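Putative transcriptional regulator protein, LacI family (Rhizobium etli, PDB 3MIZ) probably acts as a DNA-binding transcription factor, pairing, as LacI-family proteins do, a DNA-reading part with a sensor domain resembling periplasmic binding proteins. Local coordinates at residues Gly17-Tyr22 with Val60-Met65; Val30-Gly35 with Val96-Arg101; Arg81-Pro86 with Ile142-Glu147; Ile210-Ala215 with Val227-Phe232. All coordinates share one frame; numbering follows the deposited sequence.

Interaction 1 (Gly17-Tyr22 with Val60-Met65); sequences GIITDY and VEIWKM
I19 and W63 meet where helix 56-68 of a beta-alpha-beta crossover, running from strand 46-51 to strand 73-78, passes over the intervening strand 15-20, as in the parallel alpha/beta sheets of periplasmic-binding-protein-like domains. The tight part is made by one methyl group. CD1 of I19 lies over the indole face, 3.7 Å from the centroid of the five-membered ring and 18° off its normal, which meets the geometry of a CH-pi contact. I19 can reach it because its CG1 branch turns away from the carbonyl carbon (chi1 -66°) and then runs fully extended. The two side chains cross at about a right angle. An alanine in place of W63 would probably leave this methyl without its aromatic floor and E59, which accepts a hydrogen bond from NE1, without its donor. The loose side is that of E61 and K64, which are exposed to solvent. By contrast, the second subunit comes close enough for E61 and M65 to pack on its T46. No hydrogen bond joins the two segments; the 155 Å² buried between them comes from side-chain packing. I62 completes the grip from beside the indole, its CG2 lying 3.9 Å from CD1 of I19.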
loop_
_atom_site.group_PDB
_atom_site.type_symbol
_atom_site.label_atom_id
_atom_site.label_comp_id
_atom_site.label_asym_id
_atom_site.label_seq_id
_atom_site.Cartn_x
_atom_site.Cartn_y
_atom_site.Cartn_z
ATOM N N GLY A 17 16.550 15.049 3.173
ATOM C CA GLY A 17 15.625 15.004 2.066
ATOM C C GLY A 17 15.617 13.590 1.526
ATOM O O GLY A 17 16.660 12.949 1.446
ATOM N N ILE A 18 14.442 13.091 1.182
ATOM C CA ILE A 18 14.332 11.750 0.612
ATOM C C ILE A 18 13.955 11.914 -0.846
ATOM O O ILE A 18 12.960 12.561 -1.166
ATOM C CB ILE A 18 13.207 10.922 1.262
ATOM C CG1 ILE A 18 13.508 10.676 2.738
ATOM C CG2 ILE A 18 13.060 9.575 0.512
ATOM C CD1 ILE A 18 12.419 9.850 3.440
ATOM N N ILE A 19 14.753 11.350 -1.739
ATOM C CA ILE A 19 14.416 11.429 -3.149
ATOM C C ILE A 19 13.984 10.022 -3.511
ATOM O O ILE A 19 14.781 9.090 -3.468
ATOM C CB ILE A 19 15.624 11.865 -4.008
ATOM C CG1 ILE A 19 16.010 13.303 -3.646
ATOM C CG2 ILE A 19 15.280 11.744 -5.502
ATOM C CD1 ILE A 19 17.137 13.880 -4.476
ATOM N N THR A 20 12.706 9.860 -3.822
ATOM C CA THR A 20 12.208 8.550 -4.186
ATOM C C THR A 20 11.707 8.560 -5.618
ATOM O O THR A 20 11.469 9.619 -6.182
ATOM C CB THR A 20 11.068 8.117 -3.283
ATOM O OG1 THR A 20 10.694 6.780 -3.627
ATOM C CG2 THR A 20 9.865 9.048 -3.450
ATOM N N ASP A 21 11.534 7.378 -6.200
ATOM C CA ASP A 21 11.062 7.302 -7.574
ATOM C C ASP A 21 9.567 7.065 -7.787
ATOM O O ASP A 21 8.861 7.957 -8.259
ATOM C CB ASP A 21 11.866 6.253 -8.371
ATOM C CG ASP A 21 11.974 4.899 -7.664
ATOM O OD1 ASP A 21 11.297 4.676 -6.637
ATOM O OD2 ASP A 21 12.745 4.044 -8.158
ATOM N N TYR A 22 9.067 5.890 -7.417
ATOM C CA TYR A 22 7.663 5.572 -7.681
ATOM C C TYR A 22 6.737 5.425 -6.486
ATOM O O TYR A 22 5.843 4.576 -6.497
ATOM C CB TYR A 22 7.600 4.297 -8.518
ATOM C CG TYR A 22 8.484 4.347 -9.739
ATOM C CD1 TYR A 22 8.142 5.134 -10.840
ATOM C CD2 TYR A 22 9.676 3.633 -9.785
ATOM C CE1 TYR A 22 8.969 5.207 -11.957
ATOM C CE2 TYR A 22 10.512 3.699 -10.896
ATOM C CZ TYR A 22 10.149 4.491 -11.980
ATOM O OH TYR A 22 10.981 4.570 -13.072
ATOM N N VAL A 60 16.856 15.856 -11.738
ATOM C CA VAL A 60 17.896 16.872 -11.757
ATOM C C VAL A 60 17.391 18.117 -11.044
ATOM O O VAL A 60 18.078 18.692 -10.198
ATOM C CB VAL A 60 18.289 17.236 -13.203
ATOM C CG1 VAL A 60 19.318 18.367 -13.199
ATOM C CG2 VAL A 60 18.854 16.007 -13.906
ATOM N N GLU A 61 16.178 18.521 -11.400
ATOM C CA GLU A 61 15.532 19.690 -10.819
ATOM C C GLU A 61 15.325 19.521 -9.310
ATOM O O GLU A 61 15.423 20.487 -8.548
ATOM C CB GLU A 61 14.190 19.918 -11.527
ATOM C CG GLU A 61 13.223 20.852 -10.826
ATOM C CD GLU A 61 11.959 21.078 -11.642
ATOM O OE1 GLU A 61 11.376 20.082 -12.126
ATOM O OE2 GLU A 61 11.541 22.248 -11.797
ATOM N N ILE A 62 15.044 18.296 -8.877
ATOM C CA ILE A 62 14.832 18.043 -7.453
ATOM C C ILE A 62 16.115 18.205 -6.651
ATOM O O ILE A 62 16.089 18.731 -5.543
ATOM C CB ILE A 62 14.243 16.642 -7.211
ATOM C CG1 ILE A 62 12.794 16.614 -7.706
ATOM C CG2 ILE A 62 14.320 16.285 -5.720
ATOM C CD1 ILE A 62 12.138 15.255 -7.656
ATOM N N TRP A 63 17.237 17.753 -7.203
ATOM C CA TRP A 63 18.511 17.895 -6.509
ATOM C C TRP A 63 18.829 19.381 -6.362
ATOM O O TRP A 63 19.315 19.833 -5.319
ATOM C CB TRP A 63 19.636 17.218 -7.291
ATOM C CG TRP A 63 19.670 15.728 -7.140
ATOM C CD1 TRP A 63 19.147 14.798 -7.995
ATOM C CD2 TRP A 63 20.276 14.998 -6.069
ATOM N NE1 TRP A 63 19.398 13.525 -7.518
ATOM C CE2 TRP A 63 20.092 13.623 -6.340
ATOM C CE3 TRP A 63 20.963 15.374 -4.905
ATOM C CZ2 TRP A 63 20.570 12.621 -5.490
ATOM C CZ3 TRP A 63 21.439 14.374 -4.057
ATOM C CH2 TRP A 63 21.239 13.013 -4.357
ATOM N N LYS A 64 18.552 20.128 -7.428
ATOM C CA LYS A 64 18.785 21.565 -7.453
ATOM C C LYS A 64 17.932 22.202 -6.357
ATOM O O LYS A 64 18.399 23.059 -5.609
ATOM C CB LYS A 64 18.396 22.118 -8.827
ATOM C CG LYS A 64 19.202 23.313 -9.279
ATOM C CD LYS A 64 18.980 23.597 -10.761
ATOM C CE LYS A 64 19.412 22.424 -11.643
ATOM N NZ LYS A 64 20.862 22.099 -11.496
HETATM N N MSE A 65 16.678 21.773 -6.265
HETATM C CA MSE A 65 15.769 22.286 -5.245
HETATM C C MSE A 65 16.304 22.021 -3.843
HETATM O O MSE A 65 16.268 22.901 -2.980
HETATM C CB MSE A 65 14.384 21.647 -5.385
HETATM C CG MSE A 65 13.512 21.781 -4.132
HETATM SE SE MSE A 65 11.670 21.332 -4.472
HETATM C CE MSE A 65 11.198 22.975 -5.367
#

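Interaction 2 (Val30-Gly35 with Val96-Arg101); sequences VDIVRG and VMINCR
OD2 of D31, the residue preceding the I32 that packs on I98 and N99, has two arginine partners. One turn on, R34 brings NH1 to 3.3 Å from D31 OD2, a weak bond within a salt bridge, while R236 forms a second salt bridge to the same oxygen. The carboxylate carbon of D31 lies at the edge of the R34 guanidinium, in its plane. Two cationic partners would probably stabilise the charged form of the aspartate.

Across the segments themselves the contact is apolar and small, with 118 Å² buried and no hydrogen bond. I32 sends out two branches. Its CG2 meets CG2 of I98 at 3.9 Å, and these two isoleucines slide past each other in opposite directions. The longer branch of I32, with CG1 anti to the carbonyl carbon (chi1 -67°), carries CD1 to 4.0 Å from CB of N99, which it approaches at about a right angle. N99 has a positive phi of 78°, where the chain turns a corner between strand 95-97 and the short strand 100-101. I32 thus packs on both residues of the corner, I98 through CG2 and N99 through CD1.

Helix 30-42 therefore packs on the parallel alpha/beta sheet near the C-terminal strand ends, which in periplasmic-binding-protein-like folds face the cleft between the lobes; I32 also touches V77 of strand 73-78. Y253 of helix 253-268 contacts D31, I32 and N99 together, and I111 of strand 110-113 backs I98. Towards the second subunit, V30 packs on its P27 and R34 on its S24.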
loop_
_atom_site.group_PDB
_atom_site.type_symbol
_atom_site.label_atom_id
_atom_site.label_comp_id
_atom_site.label_asym_id
_atom_site.label_seq_id
_atom_site.Cartn_x
_atom_site.Cartn_y
_atom_site.Cartn_z
ATOM N N VAL A 30 6.805 1.994 1.778
ATOM C CA VAL A 30 6.681 3.118 2.689
ATOM C C VAL A 30 7.353 2.811 4.015
ATOM O O VAL A 30 7.713 3.726 4.753
ATOM C CB VAL A 30 5.201 3.465 2.957
ATOM C CG1 VAL A 30 4.508 3.827 1.654
ATOM C CG2 VAL A 30 4.505 2.292 3.628
ATOM N N ASP A 31 7.518 1.525 4.323
ATOM C CA ASP A 31 8.165 1.141 5.573
ATOM C C ASP A 31 9.584 1.700 5.659
ATOM O O ASP A 31 10.107 1.917 6.751
ATOM C CB ASP A 31 8.188 -0.380 5.726
ATOM C CG ASP A 31 7.311 -0.857 6.863
ATOM O OD1 ASP A 31 6.168 -0.363 6.981
ATOM O OD2 ASP A 31 7.762 -1.727 7.637
ATOM N N ILE A 32 10.221 1.927 4.512
ATOM C CA ILE A 32 11.565 2.494 4.549
ATOM C C ILE A 32 11.400 3.900 5.098
ATOM O O ILE A 32 12.151 4.339 5.969
ATOM C CB ILE A 32 12.203 2.584 3.151
ATOM C CG1 ILE A 32 12.468 1.180 2.610
ATOM C CG2 ILE A 32 13.535 3.359 3.238
ATOM C CD1 ILE A 32 12.940 1.171 1.159
ATOM N N VAL A 33 10.402 4.605 4.581
ATOM C CA VAL A 33 10.139 5.966 5.019
ATOM C C VAL A 33 9.798 5.944 6.502
ATOM O O VAL A 33 10.256 6.792 7.264
ATOM C CB VAL A 33 8.991 6.585 4.212
ATOM C CG1 VAL A 33 8.806 8.044 4.594
ATOM C CG2 VAL A 33 9.293 6.458 2.726
ATOM N N ARG A 34 9.008 4.954 6.907
ATOM C CA ARG A 34 8.627 4.797 8.304
ATOM C C ARG A 34 9.881 4.658 9.166
ATOM O O ARG A 34 9.975 5.244 10.243
ATOM C CB ARG A 34 7.746 3.551 8.465
ATOM C CG ARG A 34 7.375 3.221 9.900
ATOM C CD ARG A 34 6.825 1.799 10.004
ATOM N NE ARG A 34 6.901 1.308 11.374
ATOM C CZ ARG A 34 6.995 0.027 11.708
ATOM N NH1 ARG A 34 7.026 -0.909 10.764
ATOM N NH2 ARG A 34 7.070 -0.320 12.987
ATOM N N GLY A 35 10.841 3.876 8.684
ATOM C CA GLY A 35 12.078 3.681 9.418
ATOM C C GLY A 35 12.889 4.963 9.461
ATOM O O GLY A 35 13.448 5.321 10.501
ATOM N N VAL A 96 23.092 8.814 0.804
ATOM C CA VAL A 96 23.149 7.385 1.082
ATOM C C VAL A 96 21.994 6.770 0.294
ATOM O O VAL A 96 20.867 7.268 0.338
ATOM C CB VAL A 96 22.980 7.068 2.583
ATOM C CG1 VAL A 96 22.830 5.565 2.787
ATOM C CG2 VAL A 96 24.197 7.562 3.360
HETATM N N MSE A 97 22.282 5.717 -0.458
HETATM C CA MSE A 97 21.253 5.051 -1.254
HETATM C C MSE A 97 20.628 3.904 -0.462
HETATM O O MSE A 97 21.331 3.155 0.208
HETATM C CB MSE A 97 21.865 4.523 -2.560
HETATM C CG MSE A 97 22.360 5.641 -3.476
HETATM SE SE MSE A 97 23.288 4.982 -5.053
HETATM C CE MSE A 97 21.767 4.292 -6.000
ATOM N N ILE A 98 19.304 3.785 -0.529
ATOM C CA ILE A 98 18.598 2.724 0.188
ATOM C C ILE A 98 17.680 1.942 -0.750
ATOM O O ILE A 98 16.826 2.526 -1.430
ATOM C CB ILE A 98 17.744 3.294 1.338
ATOM C CG1 ILE A 98 18.631 4.124 2.285
ATOM C CG2 ILE A 98 17.092 2.133 2.115
ATOM C CD1 ILE A 98 17.843 5.027 3.250
ATOM N N ASN A 99 17.872 0.627 -0.768
ATOM C CA ASN A 99 17.101 -0.317 -1.589
ATOM C C ASN A 99 17.582 -0.299 -3.035
ATOM O O ASN A 99 16.895 -0.776 -3.945
ATOM C CB ASN A 99 15.604 0.015 -1.551
ATOM C CG ASN A 99 14.736 -1.193 -1.861
ATOM O OD1 ASN A 99 13.586 -1.060 -2.279
ATOM N ND2 ASN A 99 15.282 -2.377 -1.646
ATOM N N CYS A 100 18.767 0.259 -3.238
ATOM C CA CYS A 100 19.345 0.354 -4.559
ATOM C C CYS A 100 20.859 0.464 -4.451
ATOM O O CYS A 100 21.407 0.708 -3.372
ATOM C CB CYS A 100 18.767 1.570 -5.302
ATOM S SG CYS A 100 18.907 3.159 -4.412
ATOM N N ARG A 101 21.525 0.264 -5.580
ATOM C CA ARG A 101 22.975 0.322 -5.651
ATOM C C ARG A 101 23.366 1.147 -6.877
ATOM O O ARG A 101 22.696 1.093 -7.911
ATOM C CB ARG A 101 23.526 -1.102 -5.773
ATOM C CG ARG A 101 24.801 -1.252 -6.577
ATOM C CD ARG A 101 25.071 -2.721 -6.850
ATOM N NE ARG A 101 23.812 -3.444 -7.022
ATOM C CZ ARG A 101 23.703 -4.747 -7.270
ATOM N NH1 ARG A 101 24.785 -5.511 -7.389
ATOM N NH2 ARG A 101 22.500 -5.292 -7.373
#

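Interaction 3 (Arg81-Pro86 with Ile142-Glu147); sequences RRIVDP and ILLGAE
R81 and L144 meet where the short, weakly bonded strand 81-83 faces the start of helix 144-160, a contact expected for the cleft between the two lobes of a periplasmic-binding-protein-like fold. Strand 81-83 pairs with strand 100-101, and L143 holds the N-cap position of the helix.

Water-mediated bonds come first. The carbonyl oxygen of R81 accepts a hydrogen bond from each of two waters, at 2.9 Å from water 1 to R81 O and 2.7 Å from water 2 to R81 O. Water 1 in turn accepts from G145 N at 2.8 Å, and water 2 from L144 N at 3.1 Å. Amides of the first helical turn are thus tied to the strand backbone through solvent, although no direct hydrogen bond joins the segments.

The apolar part centres on L144, whose CB lies 3.8 Å from O of R81. L144 points toward the strand; chi1 173° sets CG anti to the backbone N, and chi2 68° then places CD2 beside I83, which crosses it at about a right angle.

Ionic bonds hold R81 from outside the two segments: NH1 pairs with D115 and NE with E112, so its guanidinium is anchored away from the waters that its carbonyl holds. R82, whose side chain starts off away from the helix, pairs instead with D21.

The contact lies at the protein surface. The closest approach between apolar side chains is CD2 of L144, 4.0 Å from CG1 of I83.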
loop_
_atom_site.group_PDB
_atom_site.type_symbol
_atom_site.label_atom_id
_atom_site.label_comp_id
_atom_site.label_asym_id
_atom_site.label_seq_id
_atom_site.Cartn_x
_atom_site.Cartn_y
_atom_site.Cartn_z
ATOM N N ARG A 81 14.109 -2.787 -5.665
ATOM C CA ARG A 81 15.545 -2.853 -5.821
ATOM C C ARG A 81 16.007 -2.504 -7.232
ATOM O O ARG A 81 15.541 -3.076 -8.212
ATOM C CB ARG A 81 16.029 -4.234 -5.417
ATOM C CG ARG A 81 17.469 -4.259 -5.002
ATOM C CD ARG A 81 17.813 -5.608 -4.426
ATOM N NE ARG A 81 19.249 -5.766 -4.274
ATOM C CZ ARG A 81 19.826 -6.885 -3.865
ATOM N NH1 ARG A 81 19.076 -7.942 -3.567
ATOM N NH2 ARG A 81 21.143 -6.949 -3.759
ATOM N N ARG A 82 16.930 -1.551 -7.323
ATOM C CA ARG A 82 17.437 -1.101 -8.613
ATOM C C ARG A 82 18.938 -0.834 -8.558
ATOM O O ARG A 82 19.517 -0.662 -7.482
ATOM C CB ARG A 82 16.755 0.213 -9.027
ATOM C CG ARG A 82 15.251 0.165 -9.248
ATOM C CD ARG A 82 14.718 1.569 -9.521
ATOM N NE ARG A 82 15.428 2.197 -10.632
ATOM C CZ ARG A 82 15.424 3.502 -10.890
ATOM N NH1 ARG A 82 14.744 4.341 -10.116
ATOM N NH2 ARG A 82 16.120 3.975 -11.920
ATOM N N ILE A 83 19.559 -0.818 -9.731
ATOM C CA ILE A 83 20.968 -0.480 -9.866
ATOM C C ILE A 83 20.865 0.792 -10.708
ATOM O O ILE A 83 20.375 0.749 -11.844
ATOM C CB ILE A 83 21.762 -1.544 -10.650
ATOM C CG1 ILE A 83 21.764 -2.874 -9.890
ATOM C CG2 ILE A 83 23.203 -1.082 -10.829
ATOM C CD1 ILE A 83 22.402 -4.018 -10.681
ATOM N N VAL A 84 21.288 1.921 -10.148
ATOM C CA VAL A 84 21.184 3.184 -10.861
ATOM C C VAL A 84 22.018 4.286 -10.236
ATOM O O VAL A 84 22.199 4.335 -9.014
ATOM C CB VAL A 84 19.713 3.658 -10.916
ATOM C CG1 VAL A 84 19.140 3.745 -9.508
ATOM C CG2 VAL A 84 19.615 5.020 -11.604
ATOM N N ASP A 85 22.552 5.152 -11.093
ATOM C CA ASP A 85 23.335 6.294 -10.643
ATOM C C ASP A 85 22.371 7.461 -10.511
ATOM O O ASP A 85 21.600 7.746 -11.430
ATOM C CB ASP A 85 24.408 6.663 -11.673
ATOM C CG ASP A 85 25.725 5.963 -11.427
ATOM O OD1 ASP A 85 25.766 4.995 -10.633
ATOM O OD2 ASP A 85 26.731 6.382 -12.040
ATOM N N PRO A 86 22.384 8.150 -9.363
ATOM C CA PRO A 86 21.449 9.276 -9.265
ATOM C C PRO A 86 21.811 10.321 -10.327
ATOM O O PRO A 86 22.971 10.433 -10.720
ATOM C CB PRO A 86 21.681 9.805 -7.851
ATOM C CG PRO A 86 22.150 8.578 -7.089
ATOM C CD PRO A 86 23.085 7.916 -8.089
ATOM N N ILE A 142 11.271 -7.854 -15.139
ATOM C CA ILE A 142 11.992 -6.593 -15.285
ATOM C C ILE A 142 12.623 -6.208 -13.951
ATOM O O ILE A 142 13.608 -5.469 -13.897
ATOM C CB ILE A 142 11.049 -5.451 -15.739
ATOM C CG1 ILE A 142 11.867 -4.191 -16.037
ATOM C CG2 ILE A 142 10.030 -5.154 -14.656
ATOM C CD1 ILE A 142 11.041 -3.029 -16.580
ATOM N N LEU A 143 12.046 -6.723 -12.873
ATOM C CA LEU A 143 12.532 -6.438 -11.539
ATOM C C LEU A 143 13.772 -7.240 -11.187
ATOM O O LEU A 143 13.781 -8.471 -11.288
ATOM C CB LEU A 143 11.432 -6.717 -10.512
ATOM C CG LEU A 143 10.218 -5.787 -10.603
ATOM C CD1 LEU A 143 9.188 -6.171 -9.557
ATOM C CD2 LEU A 143 10.680 -4.353 -10.389
ATOM N N LEU A 144 14.817 -6.535 -10.774
ATOM C CA LEU A 144 16.069 -7.177 -10.389
ATOM C C LEU A 144 15.813 -8.165 -9.253
ATOM O O LEU A 144 16.305 -9.291 -9.274
ATOM C CB LEU A 144 17.084 -6.133 -9.917
ATOM C CG LEU A 144 18.358 -6.754 -9.333
ATOM C CD1 LEU A 144 19.145 -7.446 -10.446
ATOM C CD2 LEU A 144 19.202 -5.684 -8.655
ATOM N N GLY A 145 15.053 -7.722 -8.259
ATOM C CA GLY A 145 14.741 -8.575 -7.126
ATOM C C GLY A 145 14.073 -9.873 -7.538
ATOM O O GLY A 145 14.395 -10.938 -7.009
ATOM N N ALA A 146 13.140 -9.784 -8.484
ATOM C CA ALA A 146 12.424 -10.964 -8.962
ATOM C C ALA A 146 13.386 -12.000 -9.515
ATOM O O ALA A 146 13.274 -13.192 -9.214
ATOM C CB ALA A 146 11.422 -10.571 -10.033
ATOM N N GLU A 147 14.338 -11.539 -10.323
ATOM C CA GLU A 147 15.311 -12.432 -10.934
ATOM C C GLU A 147 16.263 -13.021 -9.909
ATOM O O GLU A 147 16.633 -14.190 -10.004
ATOM C CB GLU A 147 16.106 -11.690 -12.007
ATOM C CG GLU A 147 16.531 -12.551 -13.187
ATOM C CD GLU A 147 15.348 -13.147 -13.946
ATOM O OE1 GLU A 147 14.235 -12.572 -13.892
ATOM O OE2 GLU A 147 15.537 -14.187 -14.612
HETATM O O HOH W 1 13.739 -5.295 -8.157
HETATM O O HOH W 2 15.218 -3.490 -10.905
#

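Interaction 4 (Ile210-Ala215 with Val227-Phe232)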
loop_
_atom_site.group_PDB
_atom_site.type_symbol
_atom_site.label_atom_id
_atom_site.label_comp_id
_atom_site.label_asym_id
_atom_site.label_seq_id
_atom_site.Cartn_x
_atom_site.Cartn_y
_atom_site.Cartn_z
ATOM N N ILE A 210 -2.161 -13.974 -2.944
ATOM C CA ILE A 210 -3.608 -13.871 -2.840
ATOM C C ILE A 210 -4.261 -14.694 -3.954
ATOM O O ILE A 210 -5.187 -15.459 -3.705
ATOM C CB ILE A 210 -4.102 -12.413 -2.973
ATOM C CG1 ILE A 210 -3.582 -11.564 -1.808
ATOM C CG2 ILE A 210 -5.639 -12.388 -2.970
ATOM C CD1 ILE A 210 -3.806 -10.062 -2.010
ATOM N N GLN A 211 -3.771 -14.532 -5.180
ATOM C CA GLN A 211 -4.330 -15.257 -6.324
ATOM C C GLN A 211 -4.063 -16.756 -6.286
ATOM O O GLN A 211 -4.883 -17.546 -6.771
ATOM C CB GLN A 211 -3.791 -14.673 -7.633
ATOM C CG GLN A 211 -4.225 -13.232 -7.852
ATOM C CD GLN A 211 -3.824 -12.707 -9.210
ATOM O OE1 GLN A 211 -4.234 -13.248 -10.244
ATOM N NE2 GLN A 211 -3.020 -11.650 -9.220
ATOM N N ILE A 212 -2.920 -17.145 -5.721
ATOM C CA ILE A 212 -2.555 -18.557 -5.611
ATOM C C ILE A 212 -3.424 -19.243 -4.539
ATOM O O ILE A 212 -3.789 -20.411 -4.671
ATOM C CB ILE A 212 -1.052 -18.707 -5.266
ATOM C CG1 ILE A 212 -0.212 -18.016 -6.350
ATOM C CG2 ILE A 212 -0.668 -20.188 -5.196
ATOM C CD1 ILE A 212 1.265 -17.941 -6.057
ATOM N N TYR A 213 -3.741 -18.523 -3.467
ATOM C CA TYR A 213 -4.598 -19.087 -2.419
ATOM C C TYR A 213 -5.962 -19.373 -3.030
ATOM O O TYR A 213 -6.531 -20.445 -2.832
ATOM C CB TYR A 213 -4.786 -18.089 -1.269
ATOM C CG TYR A 213 -3.858 -18.290 -0.089
ATOM C CD1 TYR A 213 -2.474 -18.293 -0.250
ATOM C CD2 TYR A 213 -4.374 -18.414 1.203
ATOM C CE1 TYR A 213 -1.620 -18.410 0.849
ATOM C CE2 TYR A 213 -3.533 -18.524 2.307
ATOM C CZ TYR A 213 -2.160 -18.521 2.125
ATOM O OH TYR A 213 -1.329 -18.608 3.218
ATOM N N ILE A 214 -6.485 -18.397 -3.766
ATOM C CA ILE A 214 -7.797 -18.534 -4.390
ATOM C C ILE A 214 -7.790 -19.627 -5.455
ATOM O O ILE A 214 -8.741 -20.405 -5.562
ATOM C CB ILE A 214 -8.264 -17.188 -4.991
ATOM C CG1 ILE A 214 -8.375 -16.146 -3.858
ATOM C CG2 ILE A 214 -9.615 -17.351 -5.693
ATOM C CD1 ILE A 214 -8.880 -14.807 -4.297
ATOM N N ALA A 215 -6.712 -19.694 -6.230
ATOM C CA ALA A 215 -6.598 -20.720 -7.257
ATOM C C ALA A 215 -6.668 -22.113 -6.614
ATOM O O ALA A 215 -7.383 -22.990 -7.087
ATOM C CB ALA A 215 -5.282 -20.555 -8.007
ATOM N N VAL A 227 -1.565 -28.346 -0.173
ATOM C CA VAL A 227 -0.461 -27.654 -0.833
ATOM C C VAL A 227 0.069 -26.536 0.055
ATOM O O VAL A 227 -0.703 -25.744 0.583
ATOM C CB VAL A 227 -0.894 -27.057 -2.194
ATOM C CG1 VAL A 227 -1.984 -26.006 -1.991
ATOM C CG2 VAL A 227 0.317 -26.448 -2.901
ATOM N N SER A 228 1.385 -26.484 0.232
ATOM C CA SER A 228 1.997 -25.441 1.048
ATOM C C SER A 228 2.245 -24.224 0.160
ATOM O O SER A 228 2.490 -24.366 -1.034
ATOM C CB SER A 228 3.331 -25.918 1.626
ATOM O OG SER A 228 3.151 -26.945 2.590
ATOM N N ILE A 229 2.168 -23.033 0.740
ATOM C CA ILE A 229 2.406 -21.814 -0.022
ATOM C C ILE A 229 3.233 -20.857 0.820
ATOM O O ILE A 229 2.945 -20.665 1.996
ATOM C CB ILE A 229 1.075 -21.127 -0.407
ATOM C CG1 ILE A 229 0.236 -22.069 -1.285
ATOM C CG2 ILE A 229 1.357 -19.823 -1.157
ATOM C CD1 ILE A 229 -1.144 -21.544 -1.616
ATOM N N VAL A 230 4.281 -20.283 0.231
ATOM C CA VAL A 230 5.110 -19.314 0.935
ATOM C C VAL A 230 5.206 -18.089 0.022
ATOM O O VAL A 230 5.061 -18.207 -1.192
ATOM C CB VAL A 230 6.537 -19.869 1.257
ATOM C CG1 VAL A 230 6.418 -21.093 2.188
ATOM C CG2 VAL A 230 7.271 -20.258 -0.026
ATOM N N GLY A 231 5.399 -16.911 0.607
ATOM C CA GLY A 231 5.489 -15.710 -0.211
ATOM C C GLY A 231 6.823 -15.013 -0.043
ATOM O O GLY A 231 7.828 -15.655 0.253
ATOM N N PHE A 232 6.837 -13.698 -0.255
ATOM C CA PHE A 232 8.049 -12.913 -0.095
ATOM C C PHE A 232 7.690 -11.438 0.086
ATOM O O PHE A 232 6.809 -10.924 -0.617
ATOM C CB PHE A 232 8.963 -13.076 -1.316
ATOM C CG PHE A 232 10.421 -12.871 -1.013
ATOM C CD1 PHE A 232 10.891 -11.632 -0.575
ATOM C CD2 PHE A 232 11.328 -13.921 -1.155
ATOM C CE1 PHE A 232 12.243 -11.438 -0.280
ATOM C CE2 PHE A 232 12.687 -13.741 -0.865
ATOM C CZ PHE A 232 13.144 -12.496 -0.426
#
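I229 faces I212 and Y213 in a beta-alpha-beta crossover of the parallel part of the C-terminal sheet: strand 200-203 leads into helix 206-217, and the chain returns, after a short helix, in the neighbouring parallel strand 228-230. Only side-chain carbons meet across the two segments, with 156 Å² buried and no hydrogen bond.

The orientation is set by the strand residue. I229 points at the helix, and with CG1 anti to the carbonyl carbon (chi1 -61°) and the chain extended beyond it, CD1 becomes the foremost atom. That methyl meets both of two consecutive helical residues: CG2 of I212 at 3.9 Å and CD1 of Y213 at 3.8 Å. Both helical side chains cross the isoleucine obliquely. Y213 starts out along the helix flank, yet its ring swings back to the strand, so that I229 touches it with both branches.

The far end of Y213 is fixed elsewhere: its hydroxyl is hydrogen-bonded to the carbonyl of P244, while L242, L246 and S289 pack around the residue. This buried polar group is therefore satisfied without help from the strand. I212 also touches S203 of the preceding strand. On the strand's other face V230 points away from helix 206-217 and packs on L122 and L126 of helix 115-127, giving helices on both sides of the sheet. I210 and I214 touch L242 of the second subunit. The shorter branch of I229 ends with CG2 3.9 Å from CE1 of Y213.

How the interactions relate
Interactions 1, 2 and 4 are buried and apolar, each joining a helix to a sheet strand or the turn after one; interaction 3 lies at the surface and relies on water as well as on carbon contacts. Interactions 1 and 2 share the four-stranded sheet and use helices 56-68 and 30-42, with I18 CD1 and V33 CG1 touching at 4.2 Å. Interaction 4 belongs to the other sheet, its centre about 37 Å from that of interaction 1. Interaction 3 joins strand 81-83 of one part to helix 144-160 of the other. Separately, P86 packs on W63 of interaction 1, and the pairing of strands 81-83 and 100-101 ties it to interaction 2. Interactions 1, 2 and 4 also approach the second subunit.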